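Local coordinates for hydrogenase expression/formation protein HypE (PDB 2Z1U) that binds ATP and magnesium ions and serves in hydrogenase maturation, probably by activating a thiocarboxamide that yields the cyanide ligands of the [NiFe] active site, at residues 159-164 / 214-219; 228-233 / 273-278. All blocks are in the same frame, centred on the assembly; numbering follows the deposited sequence.

Overall arrangement
Interactions 1 and 2 meet on one mixed sheet, whose strands 217-219 and 275-278 run antiparallel as neighbours; their backbone bonds join the two contacts directly. Interaction 1 lies at the outermost strand within this chain. There a loop closes over the sheet edge with arginines, a histidine and a shared water, partly exposed at one end. Interaction 2 lies deeper, where helix 225-237 rests on the face of the sheet through buried, almost wholly apolar side chains and makes no hydrogen bonds across. The helix follows strand 217-219 in the chain, and the contact centres are about 8 Å apart. One end of each lies near the magnesium and ATP site, and both touch the second subunit.

Interaction 1: 159-164 / 214-219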
ATOM      1  N   GLY A 159      16.875  -8.790  11.189  1.00 53.60           N
ATOM      2  CA  GLY A 159      16.537  -9.027  12.600  1.00 53.43           C
ATOM      3  C   GLY A 159      17.226 -10.237  13.212  1.00 53.95           C
ATOM      4  O   GLY A 159      17.465 -10.274  14.424  1.00 53.77           O
ATOM      5  N   ASP A 160      17.567 -11.211  12.368  1.00 54.26           N
ATOM      6  CA  ASP A 160      18.197 -12.458  12.813  1.00 55.11           C
ATOM      7  C   ASP A 160      19.732 -12.447  12.832  1.00 55.42           C
ATOM      8  O   ASP A 160      20.362 -13.493  13.029  1.00 55.31           O
ATOM      9  CB  ASP A 160      17.650 -13.658  12.012  1.00 55.41           C
ATOM     10  CG  ASP A 160      18.066 -13.652  10.547  1.00 56.40           C
ATOM     11  OD1 ASP A 160      18.652 -12.662  10.052  1.00 58.64           O
ATOM     12  OD2 ASP A 160      17.785 -14.659   9.870  1.00 58.54           O
ATOM     13  N   ARG A 161      20.336 -11.269  12.664  1.00 55.64           N
ATOM     14  CA  ARG A 161      21.801 -11.173  12.538  1.00 55.22           C
ATOM     15  C   ARG A 161      22.560 -10.588  13.741  1.00 55.44           C
ATOM     16  O   ARG A 161      23.791 -10.407  13.673  1.00 55.23           O
ATOM     17  CB  ARG A 161      22.161 -10.421  11.241  1.00 55.61           C
ATOM     18  CG  ARG A 161      21.767 -11.172   9.961  1.00 55.08           C
ATOM     19  CD  ARG A 161      22.424 -10.584   8.695  1.00 55.30           C
ATOM     20  NE  ARG A 161      23.880 -10.643   8.789  1.00 55.63           N
ATOM     21  CZ  ARG A 161      24.715  -9.624   8.579  1.00 55.51           C
ATOM     22  NH1 ARG A 161      24.258  -8.431   8.210  1.00 52.87           N
ATOM     23  NH2 ARG A 161      26.025  -9.816   8.733  1.00 53.26           N
ATOM     24  N   ALA A 162      21.850 -10.309  14.838  1.00 55.12           N
ATOM     25  CA  ALA A 162      22.503  -9.889  16.080  1.00 55.40           C
ATOM     26  C   ALA A 162      23.295 -11.072  16.633  1.00 55.72           C
ATOM     27  O   ALA A 162      22.773 -12.181  16.725  1.00 55.74           O
ATOM     28  CB  ALA A 162      21.492  -9.410  17.105  1.00 55.12           C
ATOM     29  N   ARG A 163      24.557 -10.837  16.965  1.00 56.13           N
ATOM     30  CA  ARG A 163      25.430 -11.907  17.435  1.00 57.09           C
ATOM     31  C   ARG A 163      26.149 -11.505  18.733  1.00 56.16           C
ATOM     32  O   ARG A 163      26.310 -10.310  19.002  1.00 55.76           O
ATOM     33  CB  ARG A 163      26.401 -12.320  16.310  1.00 57.46           C
ATOM     34  CG  ARG A 163      27.585 -11.365  16.072  1.00 59.54           C
ATOM     35  CD  ARG A 163      28.809 -12.108  15.490  1.00 59.44           C
ATOM     36  NE  ARG A 163      30.056 -11.328  15.515  1.00 63.88           N
ATOM     37  CZ  ARG A 163      30.708 -10.889  14.433  1.00 65.15           C
ATOM     38  NH1 ARG A 163      30.242 -11.145  13.218  1.00 66.29           N
ATOM     39  NH2 ARG A 163      31.842 -10.200  14.561  1.00 65.53           N
ATOM     40  N   PRO A 164      26.544 -12.498  19.573  1.00 55.56           N
ATOM     41  CA  PRO A 164      27.289 -12.224  20.806  1.00 55.06           C
ATOM     42  C   PRO A 164      28.436 -11.228  20.629  1.00 54.36           C
ATOM     43  O   PRO A 164      29.219 -11.348  19.685  1.00 54.53           O
ATOM     44  CB  PRO A 164      27.837 -13.605  21.206  1.00 55.27           C
ATOM     45  CG  PRO A 164      26.821 -14.571  20.655  1.00 55.03           C
ATOM     46  CD  PRO A 164      26.241 -13.936  19.415  1.00 55.63           C
ATOM     47  N   ASP A 214      29.530  -3.597   7.973  1.00 51.99           N
ATOM     48  CA  ASP A 214      29.288  -4.749   8.856  1.00 52.50           C
ATOM     49  C   ASP A 214      28.139  -4.493   9.833  1.00 52.05           C
ATOM     50  O   ASP A 214      28.174  -4.910  10.987  1.00 52.11           O
ATOM     51  CB  ASP A 214      30.583  -5.189   9.581  1.00 53.01           C
ATOM     52  CG  ASP A 214      30.586  -6.682   9.952  1.00 54.93           C
ATOM     53  OD1 ASP A 214      29.689  -7.435   9.501  1.00 58.62           O
ATOM     54  OD2 ASP A 214      31.493  -7.104  10.700  1.00 56.96           O
ATOM     55  N   ILE A 215      27.102  -3.811   9.353  1.00 52.04           N
ATOM     56  CA  ILE A 215      25.905  -3.579  10.156  1.00 51.43           C
ATOM     57  C   ILE A 215      25.103  -4.879  10.242  1.00 51.35           C
ATOM     58  O   ILE A 215      24.704  -5.442   9.206  1.00 51.55           O
ATOM     59  CB  ILE A 215      25.010  -2.445   9.559  1.00 51.35           C
ATOM     60  CG1 ILE A 215      25.823  -1.158   9.309  1.00 50.76           C
ATOM     61  CG2 ILE A 215      23.800  -2.189  10.465  1.00 50.95           C
ATOM     62  CD1 ILE A 215      26.562  -0.575  10.547  1.00 50.78           C
ATOM     63  N   HIS A 216      24.867  -5.358  11.463  1.00 50.74           N
ATOM     64  CA  HIS A 216      24.097  -6.589  11.639  1.00 50.19           C
ATOM     65  C   HIS A 216      22.588  -6.384  11.615  1.00 49.76           C
ATOM     66  O   HIS A 216      21.897  -7.096  10.899  1.00 49.64           O
ATOM     67  CB  HIS A 216      24.513  -7.342  12.906  1.00 49.73           C
ATOM     68  CG  HIS A 216      25.886  -7.932  12.834  1.00 49.85           C
ATOM     69  ND1 HIS A 216      26.503  -8.498  13.929  1.00 49.82           N
ATOM     70  CD2 HIS A 216      26.761  -8.048  11.807  1.00 49.79           C
ATOM     71  CE1 HIS A 216      27.700  -8.935  13.578  1.00 50.83           C
ATOM     72  NE2 HIS A 216      27.880  -8.675  12.297  1.00 50.43           N
ATOM     73  N   VAL A 217      22.087  -5.440  12.423  1.00 49.89           N
ATOM     74  CA  VAL A 217      20.639  -5.175  12.540  1.00 49.41           C
ATOM     75  C   VAL A 217      20.309  -3.685  12.560  1.00 49.89           C
ATOM     76  O   VAL A 217      20.979  -2.893  13.225  1.00 50.27           O
ATOM     77  CB  VAL A 217      19.990  -5.796  13.818  1.00 49.48           C
ATOM     78  CG1 VAL A 217      18.455  -5.911  13.642  1.00 47.93           C
ATOM     79  CG2 VAL A 217      20.587  -7.154  14.143  1.00 50.45           C
ATOM     80  N   LEU A 218      19.263  -3.323  11.822  1.00 49.46           N
ATOM     81  CA  LEU A 218      18.643  -2.010  11.924  1.00 50.21           C
ATOM     82  C   LEU A 218      17.156  -2.241  12.134  1.00 50.40           C
ATOM     83  O   LEU A 218      16.563  -3.105  11.480  1.00 51.10           O
ATOM     84  CB  LEU A 218      18.857  -1.184  10.635  1.00 48.83           C
ATOM     85  CG  LEU A 218      20.276  -0.813  10.184  1.00 49.48           C
ATOM     86  CD1 LEU A 218      20.276  -0.275   8.730  1.00 48.73           C
ATOM     87  CD2 LEU A 218      20.952   0.185  11.132  1.00 48.76           C
ATOM     88  N   ARG A 219      16.555  -1.497  13.056  1.00 50.74           N
ATOM     89  CA  ARG A 219      15.094  -1.530  13.212  1.00 50.39           C
ATOM     90  C   ARG A 219      14.617  -0.214  13.816  1.00 50.82           C
ATOM     91  O   ARG A 219      15.317   0.389  14.635  1.00 50.02           O
ATOM     92  CB  ARG A 219      14.627  -2.734  14.063  1.00 50.20           C
ATOM     93  CG  ARG A 219      13.096  -2.891  14.098  1.00 49.53           C
ATOM     94  CD  ARG A 219      12.675  -4.320  14.223  1.00 51.14           C
ATOM     95  NE  ARG A 219      13.075  -5.141  13.074  1.00 51.24           N
ATOM     96  CZ  ARG A 219      13.039  -6.475  13.081  1.00 52.53           C
ATOM     97  NH1 ARG A 219      12.597  -7.117  14.159  1.00 51.20           N
ATOM     98  NH2 ARG A 219      13.418  -7.173  12.016  1.00 50.56           N
TER
HETATM   99  O   HOH W   1      30.071  -9.811  11.043  1.00 59.74           O
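Arg161 lies across His216 of the facing segment, the two side chains meeting at about a right angle. Its CB packs on the His216 carbonyl, 3.4 Å from O, and CG and CD run on past the same oxygen at the limit of contact. The chain then bends at chi3 (60°), which swings the guanidinium toward the other segment, with His216 CA over one of its faces. Arg161 NH1 makes a weak hydrogen bond to Ile215 O (3.2 Å), bent to 123° at the hydrogen; it also bonds to Ala156 O outside these segments. Arg161 NH2 comes to 3.6 Å from His216 CD2, the guanidinium and ring planes being 64° apart.

The imidazole is fixed at both nitrogens. ND1 hydrogen-bonds to the carboxylate of Asp166, which also takes the backbone N-H of Arg163, while His216 NE2 shares a 2.8 Å hydrogen bond with water 1, an in-plane partner at the ring edge. That water donates to Asp214 OD1 (2.9 Å) and weakly accepts from Arg163 NH1, so it ties Arg163, Asp214 and His216 together; the Arg163 guanidinium and the Asp214 carboxylate do not meet directly. Arg163 lays a face of its guanidinium against the edge of the imidazole, NH1 being 3.4 Å from His216 CE1.

Deeper in, Val217 CG2 meets Ala162 CB at 3.8 Å, and CG1, anti to the backbone N, reaches Gly159 CA. Beyond it Arg219 passes its NH2 by Gly159, while NE forms a salt bridge with Asp41 of the second subunit and NH1 one with Glu232; its side chain is about 5 Å from a bound magnesium ion. His216 and Val217 both stand opposite Ile277, so loop 159-164 closes over a classic beta bulge at the start of strand 217-219, the outermost of its sheet within this chain, in the PurM-like C-terminal domain.

Interaction 2: 228-233 / 273-278; sequences TTLNEI and KLICIL
Ile233 and Ile277 meet tip to tip, with Ile233 CG2 3.8 Å from Ile277 CD1 and the CD1 methyls of the two residues 4.1 Å apart. With its CG1 anti to the carbonyl carbon (chi1 -62°), Ile277 sends CD1 out toward the helix. One turn back along the helix, Thr229 points at Ile275 in the same way. Here the approach is very short, 3.0 Å from Thr229 OG1 to Ile275 CD1, and since both side chains have torsions away from the staggered values, the detail is doubtful. As modelled, the buried OG1 has no polar partner, a point that shares the doubt over its rotamer. Leu230 comes in from the flank, its CD2 4.2 Å from Ile275 CG2, and Ile233 CD1 lies near that same branch, at the limit of contact.

This is helix-on-sheet packing in the alpha/beta C-terminal domain of the AIR synthase (PurM) family. The axes of helix 228-233 and strand 275-278 run in roughly the same direction, 31° apart, at a closest approach of 10.9 Å.

Around this first shell, Ile168 of strand 167-170 packs against Leu230, Ile275 and Ile277, continuing the apolar layer across the sheet. Backbone bonds from Ile275 to Arg219 on one flank and from Cys276 to Leu169 on the other hold the strand in place. Further out, Thr229 packs on Pro221, and its side chain is about 6 Å from those of Asp220 and Thr222, which bind magnesium and ATP. On the helix, Glu232 OE1 hydrogen-bonds to His20 of the second subunit.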
ATOM      1  N   THR A 228       9.866  -3.569  22.653  1.00 51.37           N
ATOM      2  CA  THR A 228       9.383  -4.717  21.934  1.00 52.85           C
ATOM      3  C   THR A 228      10.165  -4.877  20.584  1.00 53.26           C
ATOM      4  O   THR A 228      10.400  -6.094  20.211  1.00 53.94           O
ATOM      5  CB  THR A 228       7.876  -4.701  21.613  1.00 53.87           C
ATOM      6  OG1 THR A 228       7.126  -4.699  22.836  1.00 55.97           O
ATOM      7  CG2 THR A 228       7.494  -5.922  20.791  1.00 52.63           C
ATOM      8  N   THR A 229      10.913  -3.856  20.032  1.00 53.07           N
ATOM      9  CA  THR A 229      11.871  -4.177  18.948  1.00 53.44           C
ATOM     10  C   THR A 229      13.107  -4.932  19.428  1.00 52.09           C
ATOM     11  O   THR A 229      13.613  -5.770  18.685  1.00 51.43           O
ATOM     12  CB  THR A 229      12.314  -2.994  17.978  1.00 54.24           C
ATOM     13  OG1 THR A 229      13.677  -2.641  18.230  1.00 60.67           O
ATOM     14  CG2 THR A 229      11.433  -1.804  18.086  1.00 53.90           C
ATOM     15  N   LEU A 230      13.595  -4.652  20.649  1.00 50.59           N
ATOM     16  CA  LEU A 230      14.699  -5.456  21.202  1.00 49.84           C
ATOM     17  C   LEU A 230      14.282  -6.916  21.436  1.00 49.43           C
ATOM     18  O   LEU A 230      15.092  -7.834  21.278  1.00 49.22           O
ATOM     19  CB  LEU A 230      15.269  -4.849  22.496  1.00 49.85           C
ATOM     20  CG  LEU A 230      15.981  -3.498  22.333  1.00 50.93           C
ATOM     21  CD1 LEU A 230      16.413  -2.984  23.695  1.00 51.28           C
ATOM     22  CD2 LEU A 230      17.155  -3.581  21.361  1.00 49.43           C
ATOM     23  N   ASN A 231      13.036  -7.127  21.839  1.00 49.35           N
ATOM     24  CA  ASN A 231      12.509  -8.492  22.025  1.00 49.77           C
ATOM     25  C   ASN A 231      12.402  -9.224  20.679  1.00 50.26           C
ATOM     26  O   ASN A 231      12.705 -10.425  20.588  1.00 49.06           O
ATOM     27  CB  ASN A 231      11.137  -8.449  22.681  1.00 49.81           C
ATOM     28  CG  ASN A 231      11.212  -8.466  24.170  1.00 51.71           C
ATOM     29  OD1 ASN A 231      11.180  -7.419  24.813  1.00 55.33           O
ATOM     30  ND2 ASN A 231      11.347  -9.649  24.736  1.00 44.88           N
ATOM     31  N   GLU A 232      11.979  -8.490  19.638  1.00 49.85           N
ATOM     32  CA  GLU A 232      11.894  -9.047  18.284  1.00 50.99           C
ATOM     33  C   GLU A 232      13.270  -9.498  17.830  1.00 51.10           C
ATOM     34  O   GLU A 232      13.446 -10.633  17.396  1.00 51.53           O
ATOM     35  CB  GLU A 232      11.351  -8.023  17.281  1.00 51.01           C
ATOM     36  CG  GLU A 232       9.932  -7.601  17.538  1.00 51.61           C
ATOM     37  CD  GLU A 232       9.489  -6.537  16.547  1.00 52.87           C
ATOM     38  OE1 GLU A 232       8.275  -6.291  16.445  1.00 58.97           O
ATOM     39  OE2 GLU A 232      10.345  -5.995  15.837  1.00 52.20           O
ATOM     40  N   ILE A 233      14.248  -8.610  17.973  1.00 51.41           N
ATOM     41  CA  ILE A 233      15.604  -8.887  17.528  1.00 51.39           C
ATOM     42  C   ILE A 233      16.201 -10.030  18.362  1.00 51.43           C
ATOM     43  O   ILE A 233      16.735 -10.992  17.806  1.00 51.58           O
ATOM     44  CB  ILE A 233      16.481  -7.626  17.594  1.00 51.32           C
ATOM     45  CG1 ILE A 233      16.008  -6.581  16.563  1.00 52.77           C
ATOM     46  CG2 ILE A 233      17.958  -7.995  17.487  1.00 50.58           C
ATOM     47  CD1 ILE A 233      16.387  -5.127  16.918  1.00 52.80           C
ATOM     48  N   LYS A 273      13.572   7.415  14.808  1.00 49.06           N
ATOM     49  CA  LYS A 273      14.649   6.775  15.598  1.00 48.39           C
ATOM     50  C   LYS A 273      14.979   5.401  15.021  1.00 49.08           C
ATOM     51  O   LYS A 273      14.111   4.756  14.427  1.00 47.97           O
ATOM     52  CB  LYS A 273      14.185   6.552  17.066  1.00 48.38           C
ATOM     53  CG  LYS A 273      13.868   7.830  17.813  1.00 46.27           C
ATOM     54  CD  LYS A 273      15.139   8.605  18.130  1.00 46.82           C
ATOM     55  CE  LYS A 273      14.885  10.099  18.172  1.00 46.66           C
ATOM     56  NZ  LYS A 273      13.596  10.402  18.879  1.00 45.49           N
ATOM     57  N   LEU A 274      16.210   4.942  15.219  1.00 49.38           N
ATOM     58  CA  LEU A 274      16.545   3.554  14.890  1.00 50.01           C
ATOM     59  C   LEU A 274      17.423   2.922  15.958  1.00 50.29           C
ATOM     60  O   LEU A 274      18.094   3.616  16.723  1.00 50.78           O
ATOM     61  CB  LEU A 274      17.233   3.447  13.510  1.00 50.33           C
ATOM     62  CG  LEU A 274      18.584   4.151  13.249  1.00 50.16           C
ATOM     63  CD1 LEU A 274      19.815   3.427  13.837  1.00 48.43           C
ATOM     64  CD2 LEU A 274      18.776   4.344  11.734  1.00 49.87           C
ATOM     65  N   ILE A 275      17.404   1.594  15.982  1.00 49.87           N
ATOM     66  CA  ILE A 275      18.340   0.788  16.723  1.00 50.05           C
ATOM     67  C   ILE A 275      19.349   0.248  15.719  1.00 50.26           C
ATOM     68  O   ILE A 275      18.972  -0.212  14.643  1.00 49.91           O
ATOM     69  CB  ILE A 275      17.622  -0.397  17.446  1.00 50.36           C
ATOM     70  CG1 ILE A 275      16.763   0.137  18.588  1.00 51.77           C
ATOM     71  CG2 ILE A 275      18.625  -1.419  18.011  1.00 50.23           C
ATOM     72  CD1 ILE A 275      15.295  -0.161  18.447  1.00 58.04           C
ATOM     73  N   CYS A 276      20.625   0.307  16.081  1.00 50.61           N
ATOM     74  CA  CYS A 276      21.674  -0.223  15.239  1.00 50.33           C
ATOM     75  C   CYS A 276      22.518  -1.213  16.036  1.00 49.66           C
ATOM     76  O   CYS A 276      23.085  -0.875  17.072  1.00 48.59           O
ATOM     77  CB  CYS A 276      22.542   0.924  14.688  1.00 50.44           C
ATOM     78  SG  CYS A 276      24.031   0.414  13.803  1.00 53.41           S
ATOM     79  N   ILE A 277      22.594  -2.438  15.531  1.00 49.79           N
ATOM     80  CA  ILE A 277      23.373  -3.502  16.179  1.00 49.69           C
ATOM     81  C   ILE A 277      24.468  -3.950  15.208  1.00 49.94           C
ATOM     82  O   ILE A 277      24.194  -4.176  14.024  1.00 50.38           O
ATOM     83  CB  ILE A 277      22.451  -4.669  16.646  1.00 49.36           C
ATOM     84  CG1 ILE A 277      21.462  -4.145  17.694  1.00 49.58           C
ATOM     85  CG2 ILE A 277      23.267  -5.826  17.255  1.00 49.03           C
ATOM     86  CD1 ILE A 277      20.300  -5.071  18.036  1.00 48.68           C
ATOM     87  N   LEU A 278      25.699  -4.040  15.720  1.00 50.69           N
ATOM     88  CA  LEU A 278      26.910  -4.282  14.930  1.00 51.09           C
ATOM     89  C   LEU A 278      28.093  -4.699  15.838  1.00 51.75           C
ATOM     90  O   LEU A 278      28.096  -4.384  17.032  1.00 51.80           O
ATOM     91  CB  LEU A 278      27.268  -3.016  14.128  1.00 51.35           C
ATOM     92  CG  LEU A 278      28.097  -1.870  14.746  1.00 50.94           C
ATOM     93  CD1 LEU A 278      28.373  -0.867  13.661  1.00 48.22           C
ATOM     94  CD2 LEU A 278      27.414  -1.197  15.936  1.00 50.57           C
TER